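Aromatic amino acid aminotransferase I (Candida albicans WO-1, PDB 6HNU) probably catalyses the reversible transfer of an amino group between aromatic L-amino acids and 2-oxoglutarate, using pyridoxal 5'-phosphate as cofactor. Local coordinates at residues 160-165 / 183-188; 390-395 / 463-468. One frame throughout, in Å; residues are numbered along the deposited sequence.

Interaction 1 (160-165 / 183-188); sequences LVEEYT and VTMDEF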
loop_
_atom_site.group_PDB
_atom_site.type_symbol
_atom_site.label_atom_id
_atom_site.label_comp_id
_atom_site.label_asym_id
_atom_site.label_seq_id
_atom_site.Cartn_x
_atom_site.Cartn_y
_atom_site.Cartn_z
ATOM N N LEU B 160 -24.279 -4.059 -0.601
ATOM C CA LEU B 160 -25.160 -3.109 0.091
ATOM C C LEU B 160 -24.260 -2.121 0.826
ATOM O O LEU B 160 -23.248 -2.579 1.446
ATOM C CB LEU B 160 -26.100 -3.841 1.050
ATOM C CG LEU B 160 -26.923 -4.973 0.419
ATOM C CD1 LEU B 160 -27.697 -5.691 1.490
ATOM C CD2 LEU B 160 -27.840 -4.405 -0.639
ATOM N N VAL B 161 -24.617 -0.839 0.732
ATOM C CA VAL B 161 -23.934 0.279 1.443
ATOM C C VAL B 161 -24.998 1.104 2.158
ATOM O O VAL B 161 -26.147 1.099 1.697
ATOM C CB VAL B 161 -23.077 1.152 0.513
ATOM C CG1 VAL B 161 -22.019 0.343 -0.250
ATOM C CG2 VAL B 161 -23.933 1.945 -0.477
ATOM N N GLU B 162 -24.595 1.823 3.217
ATOM C CA GLU B 162 -25.421 2.849 3.883
ATOM C C GLU B 162 -25.824 3.891 2.830
ATOM O O GLU B 162 -24.983 4.274 2.005
ATOM C CB GLU B 162 -24.691 3.401 5.107
ATOM C CG GLU B 162 -24.604 2.333 6.179
ATOM C CD GLU B 162 -23.472 2.431 7.182
ATOM O OE1 GLU B 162 -22.380 2.871 6.804
ATOM O OE2 GLU B 162 -23.693 1.963 8.314
ATOM N N GLU B 163 -27.074 4.356 2.843
ATOM C CA GLU B 163 -27.556 5.219 1.732
ATOM C C GLU B 163 -26.815 6.552 1.741
ATOM O O GLU B 163 -26.771 7.156 0.686
ATOM C CB GLU B 163 -29.070 5.445 1.748
ATOM C CG GLU B 163 -29.531 6.391 2.832
ATOM C CD GLU B 163 -31.028 6.690 2.820
ATOM O OE1 GLU B 163 -31.655 6.471 3.849
ATOM O OE2 GLU B 163 -31.521 7.156 1.813
ATOM N N TYR B 164 -26.236 6.985 2.865
ATOM C CA TYR B 164 -25.217 8.050 2.949
ATOM C C TYR B 164 -23.956 7.426 3.524
ATOM O O TYR B 164 -24.041 6.814 4.596
ATOM C CB TYR B 164 -25.607 9.231 3.830
ATOM C CG TYR B 164 -26.857 9.914 3.351
ATOM C CD1 TYR B 164 -28.102 9.451 3.733
ATOM C CD2 TYR B 164 -26.796 10.927 2.429
ATOM C CE1 TYR B 164 -29.272 10.010 3.239
ATOM C CE2 TYR B 164 -27.951 11.554 1.970
ATOM C CZ TYR B 164 -29.194 11.080 2.366
ATOM O OH TYR B 164 -30.354 11.630 1.900
ATOM N N THR B 165 -22.862 7.507 2.782
ATOM C CA THR B 165 -21.623 6.801 3.220
ATOM C C THR B 165 -20.380 7.522 2.692
ATOM O O THR B 165 -20.494 8.619 2.112
ATOM C CB THR B 165 -21.709 5.325 2.808
ATOM O OG1 THR B 165 -20.666 4.656 3.534
ATOM C CG2 THR B 165 -21.625 5.107 1.316
ATOM N N VAL B 183 -28.910 1.262 1.343
ATOM C CA VAL B 183 -29.754 0.719 2.425
ATOM C C VAL B 183 -30.288 1.912 3.226
ATOM O O VAL B 183 -29.485 2.751 3.634
ATOM C CB VAL B 183 -28.937 -0.255 3.297
ATOM C CG1 VAL B 183 -29.726 -0.757 4.493
ATOM C CG2 VAL B 183 -28.406 -1.422 2.465
ATOM N N THR B 184 -31.602 1.962 3.458
ATOM C CA THR B 184 -32.286 3.138 4.016
ATOM C C THR B 184 -31.889 3.298 5.490
ATOM O O THR B 184 -31.777 2.254 6.218
ATOM C CB THR B 184 -33.794 3.067 3.794
ATOM O OG1 THR B 184 -33.973 3.001 2.374
ATOM C CG2 THR B 184 -34.479 4.256 4.435
ATOM N N MET B 185 -31.604 4.546 5.852
ATOM C CA MET B 185 -31.185 4.944 7.211
ATOM C C MET B 185 -32.236 5.865 7.833
ATOM O O MET B 185 -32.981 6.538 7.094
ATOM C CB MET B 185 -29.856 5.688 7.200
ATOM C CG MET B 185 -28.730 4.852 6.652
ATOM S SD MET B 185 -27.321 5.864 6.289
ATOM C CE MET B 185 -26.456 5.873 7.861
ATOM N N ASP B 186 -32.239 5.920 9.152
ATOM C CA ASP B 186 -32.833 7.059 9.883
ATOM C C ASP B 186 -31.666 7.726 10.623
ATOM O O ASP B 186 -30.507 7.475 10.261
ATOM C CB ASP B 186 -34.015 6.595 10.739
ATOM C CG ASP B 186 -33.651 5.651 11.883
ATOM O OD1 ASP B 186 -32.430 5.420 12.118
ATOM O OD2 ASP B 186 -34.591 5.095 12.493
ATOM N N GLU B 187 -31.939 8.616 11.555
ATOM C CA GLU B 187 -30.867 9.373 12.235
ATOM C C GLU B 187 -30.042 8.420 13.112
ATOM O O GLU B 187 -28.998 8.841 13.546
ATOM C CB GLU B 187 -31.429 10.533 13.048
ATOM C CG GLU B 187 -32.281 10.098 14.222
ATOM C CD GLU B 187 -33.779 10.162 13.996
ATOM O OE1 GLU B 187 -34.268 9.631 12.939
ATOM O OE2 GLU B 187 -34.453 10.721 14.903
ATOM N N PHE B 188 -30.466 7.185 13.327
ATOM C CA PHE B 188 -29.703 6.221 14.174
ATOM C C PHE B 188 -29.002 5.167 13.315
ATOM O O PHE B 188 -28.484 4.220 13.917
ATOM C CB PHE B 188 -30.619 5.575 15.219
ATOM C CG PHE B 188 -31.360 6.582 16.063
ATOM C CD1 PHE B 188 -30.669 7.434 16.913
ATOM C CD2 PHE B 188 -32.728 6.733 15.937
ATOM C CE1 PHE B 188 -31.356 8.357 17.695
ATOM C CE2 PHE B 188 -33.410 7.666 16.705
ATOM C CZ PHE B 188 -32.719 8.486 17.564
HETATM O O HOH W 1 -32.529 8.639 5.265
#

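Interaction 2 (390-395 / 463-468); sequences AGMFFT and RGTYAA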
loop_
_atom_site.group_PDB
_atom_site.type_symbol
_atom_site.label_atom_id
_atom_site.label_comp_id
_atom_site.label_asym_id
_atom_site.label_seq_id
_atom_site.Cartn_x
_atom_site.Cartn_y
_atom_site.Cartn_z
ATOM N N ALA B 390 -20.726 8.406 19.246
ATOM C CA ALA B 390 -19.372 8.012 18.783
ATOM C C ALA B 390 -18.975 8.810 17.551
ATOM O O ALA B 390 -19.844 9.270 16.821
ATOM C CB ALA B 390 -19.326 6.528 18.501
ATOM N N GLY B 391 -17.690 8.993 17.352
ATOM C CA GLY B 391 -17.160 9.530 16.091
ATOM C C GLY B 391 -16.746 10.982 16.172
ATOM O O GLY B 391 -16.734 11.571 17.289
ATOM N N MET B 392 -16.370 11.538 15.017
ATOM C CA MET B 392 -15.848 12.913 14.909
ATOM C C MET B 392 -16.893 13.823 14.257
ATOM O O MET B 392 -16.648 15.025 14.209
ATOM C CB MET B 392 -14.520 12.964 14.150
ATOM C CG MET B 392 -14.560 12.401 12.752
ATOM S SD MET B 392 -13.009 12.681 11.915
ATOM C CE MET B 392 -11.824 12.119 13.131
ATOM N N PHE B 393 -18.031 13.291 13.858
ATOM C CA PHE B 393 -19.015 14.052 13.045
ATOM C C PHE B 393 -20.301 14.310 13.809
ATOM O O PHE B 393 -20.778 13.480 14.602
ATOM C CB PHE B 393 -19.345 13.286 11.769
ATOM C CG PHE B 393 -18.131 13.035 10.912
ATOM C CD1 PHE B 393 -17.418 14.088 10.371
ATOM C CD2 PHE B 393 -17.744 11.731 10.602
ATOM C CE1 PHE B 393 -16.325 13.851 9.542
ATOM C CE2 PHE B 393 -16.652 11.508 9.782
ATOM C CZ PHE B 393 -15.929 12.560 9.284
ATOM N N PHE B 394 -20.876 15.476 13.528
ATOM C CA PHE B 394 -22.239 15.854 13.955
ATOM C C PHE B 394 -23.031 16.214 12.696
ATOM O O PHE B 394 -22.427 16.529 11.686
ATOM C CB PHE B 394 -22.184 17.023 14.948
ATOM C CG PHE B 394 -21.678 18.336 14.423
ATOM C CD1 PHE B 394 -22.553 19.255 13.862
ATOM C CD2 PHE B 394 -20.336 18.661 14.484
ATOM C CE1 PHE B 394 -22.078 20.456 13.378
ATOM C CE2 PHE B 394 -19.867 19.867 14.001
ATOM C CZ PHE B 394 -20.743 20.766 13.441
ATOM N N THR B 395 -24.337 16.071 12.737
ATOM C CA THR B 395 -25.204 16.532 11.627
ATOM C C THR B 395 -26.295 17.471 12.139
ATOM O O THR B 395 -26.764 17.317 13.291
ATOM C CB THR B 395 -25.764 15.362 10.835
ATOM O OG1 THR B 395 -26.504 14.511 11.715
ATOM C CG2 THR B 395 -24.647 14.639 10.125
ATOM N N ARG B 463 -23.060 17.864 7.324
ATOM C CA ARG B 463 -22.043 17.202 8.171
ATOM C C ARG B 463 -21.024 18.234 8.630
ATOM O O ARG B 463 -20.435 18.938 7.805
ATOM C CB ARG B 463 -21.341 16.070 7.425
ATOM C CG ARG B 463 -20.414 15.271 8.331
ATOM C CD ARG B 463 -19.437 14.435 7.553
ATOM N NE ARG B 463 -18.342 15.204 7.020
ATOM C CZ ARG B 463 -17.386 14.727 6.273
ATOM N NH1 ARG B 463 -17.370 13.434 5.976
ATOM N NH2 ARG B 463 -16.435 15.546 5.851
ATOM N N GLY B 464 -20.752 18.219 9.927
ATOM C CA GLY B 464 -19.703 18.994 10.574
ATOM C C GLY B 464 -18.831 18.041 11.367
ATOM O O GLY B 464 -19.310 16.933 11.659
ATOM N N THR B 465 -17.615 18.464 11.630
ATOM C CA THR B 465 -16.655 17.800 12.545
ATOM C C THR B 465 -16.361 18.732 13.726
ATOM O O THR B 465 -16.220 19.940 13.513
ATOM C CB THR B 465 -15.349 17.389 11.852
ATOM O OG1 THR B 465 -14.501 16.842 12.877
ATOM C CG2 THR B 465 -14.599 18.490 11.140
ATOM N N TYR B 466 -16.219 18.157 14.920
ATOM C CA TYR B 466 -15.727 18.866 16.134
ATOM C C TYR B 466 -14.270 18.469 16.417
ATOM O O TYR B 466 -13.748 18.900 17.436
ATOM C CB TYR B 466 -16.656 18.613 17.322
ATOM C CG TYR B 466 -17.195 17.208 17.453
ATOM C CD1 TYR B 466 -16.386 16.166 17.884
ATOM C CD2 TYR B 466 -18.509 16.915 17.153
ATOM C CE1 TYR B 466 -16.891 14.883 17.994
ATOM C CE2 TYR B 466 -19.044 15.644 17.281
ATOM C CZ TYR B 466 -18.208 14.618 17.706
ATOM O OH TYR B 466 -18.677 13.354 17.782
ATOM N N ALA B 467 -13.609 17.726 15.527
ATOM C CA ALA B 467 -12.224 17.229 15.733
ATOM C C ALA B 467 -11.180 18.082 14.986
ATOM O O ALA B 467 -9.963 17.798 15.109
ATOM C CB ALA B 467 -12.168 15.792 15.287
ATOM N N ALA B 468 -11.602 19.041 14.158
ATOM C CA ALA B 468 -10.719 19.641 13.128
ATOM C C ALA B 468 -10.106 20.944 13.646
ATOM O O ALA B 468 -8.941 21.231 13.228
ATOM C CB ALA B 468 -11.453 19.848 11.814
#

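Interaction 1 (160-165 / 183-188)
The parallel pairing of Glu162 with Val183 ends the strand-to-strand contact of a beta-alpha-beta unit, in which helix 167-175 carries the chain from strand 158-162 to its neighbour 179-186. Val183 N donates to Val161 O over 2.8 Å. The next rung, from Glu163 N to Val183 O at 3.0 Å, is weak, with an N-H...O angle of only 130°, which fits strands that are coming apart.

Beyond this rung a side chain takes over. With CG between the backbone N and the carbonyl carbon (chi1 74°) and the chain extended after it, Glu163 reaches alongside 183-185 and sets OE1 2.8 Å from Met185 N. That bond is almost straight, at 174°, and meets the carboxylate on its anti side, somewhat out of its plane. A water 2.7 Å from Glu163 OE1 donates to it and also to Met185 O, at 2.8 Å, so this oxygen reaches Met185 N directly and Met185 O through the water.

Apolar contacts flank the polar bonds. Leu160 CB meets the Val183 CG2 branch at 3.6 Å, against helix 192-200. Met185, with CG anti to its carbonyl carbon and the chain extended to SD, sets the sulfur 3.8 Å from Glu162 CB and at the edge of the Tyr164 ring, near its plane. The Glu162 carboxylate turns elsewhere, to Thr212, Gln217 and the backbone N of Ile213.

The Glu163 carboxylate takes a place that a backbone carbonyl could fill, consistent with pairing continued past the last backbone bond; Glu163 and Met185 are both only partly buried, in keeping with the water between them.

Interaction 2 (390-395 / 463-468)
Met392 O accepts from Tyr466 N at 3.2 Å and also takes a CA-H...O contact from Thr465 CA, while lying over the centre of the Tyr466 ring. The ring is fixed at its far end too: Tyr466 OH donates to Gly391 O at 2.7 Å, approaching from above the carbonyl plane, 58° out of it. Two successive carbonyls of the turn before strand 393-399 are thus held by one tyrosine, through its backbone and its hydroxyl.

The strands themselves are antiparallel. Phe394 and Gly464 form the hydrogen-bonded pair, with Phe394 N to Gly464 O at 2.8 Å and Gly464 N to Phe394 O at 3.0 Å, the latter nearly straight. Phe394 has its CG between the backbone N and the carbonyl carbon (chi1 66°), which swings the ring across to the partner strand. There Gly464, lacking a side chain, offers its CA to the ring face in a CH-pi contact, 3.7 Å from the centroid. Tyr466 CD2 touches Phe394 CD2 at 3.7 Å on this same side of the sheet, where helices 334-377 and 471-489 pack.

On the face of Phe393, Thr465, Thr395 and Arg463, the Phe393 ring is sandwiched. Met392 CG covers one face and Arg463 CD the opposite one, 3.9 Å from the centroid, with the guanidinium stacked nearly parallel to the ring and offset toward its rim, the planes 11° apart. Arg463 NH1 bonds to Asn218 of the same chain, a cofactor-binding residue, and NH2 to Gly44 O of the second subunit.

The stack and these two bonds together limit how the guanidinium can rotate; Arg463 thereby links a cofactor-binding residue to the subunit interface, while the Phe393 ring sits beside the bound phenylalanine.

Overall arrangement
From the N terminus, interaction 1 comes first: the 17 residues between its segments include helix 167-175, and its closure completes a crossover in the mixed sheet of the cofactor-binding domain. Interaction 2 closes a later loop of 67 residues, containing helix 413-426 and strand 429-433, and joins the two central strands of the C-terminal antiparallel sheet. The loops follow in series, neither nesting nor crossing. Their centres are about 17 Å apart and their nearest atoms about 6 Å, without touching. Tyr164 nevertheless meets Phe461 of strand 459-465 edge to face, and Gln217 and Asn218 neighbour each other in sequence while bonding to Glu162 and Arg463 respectively.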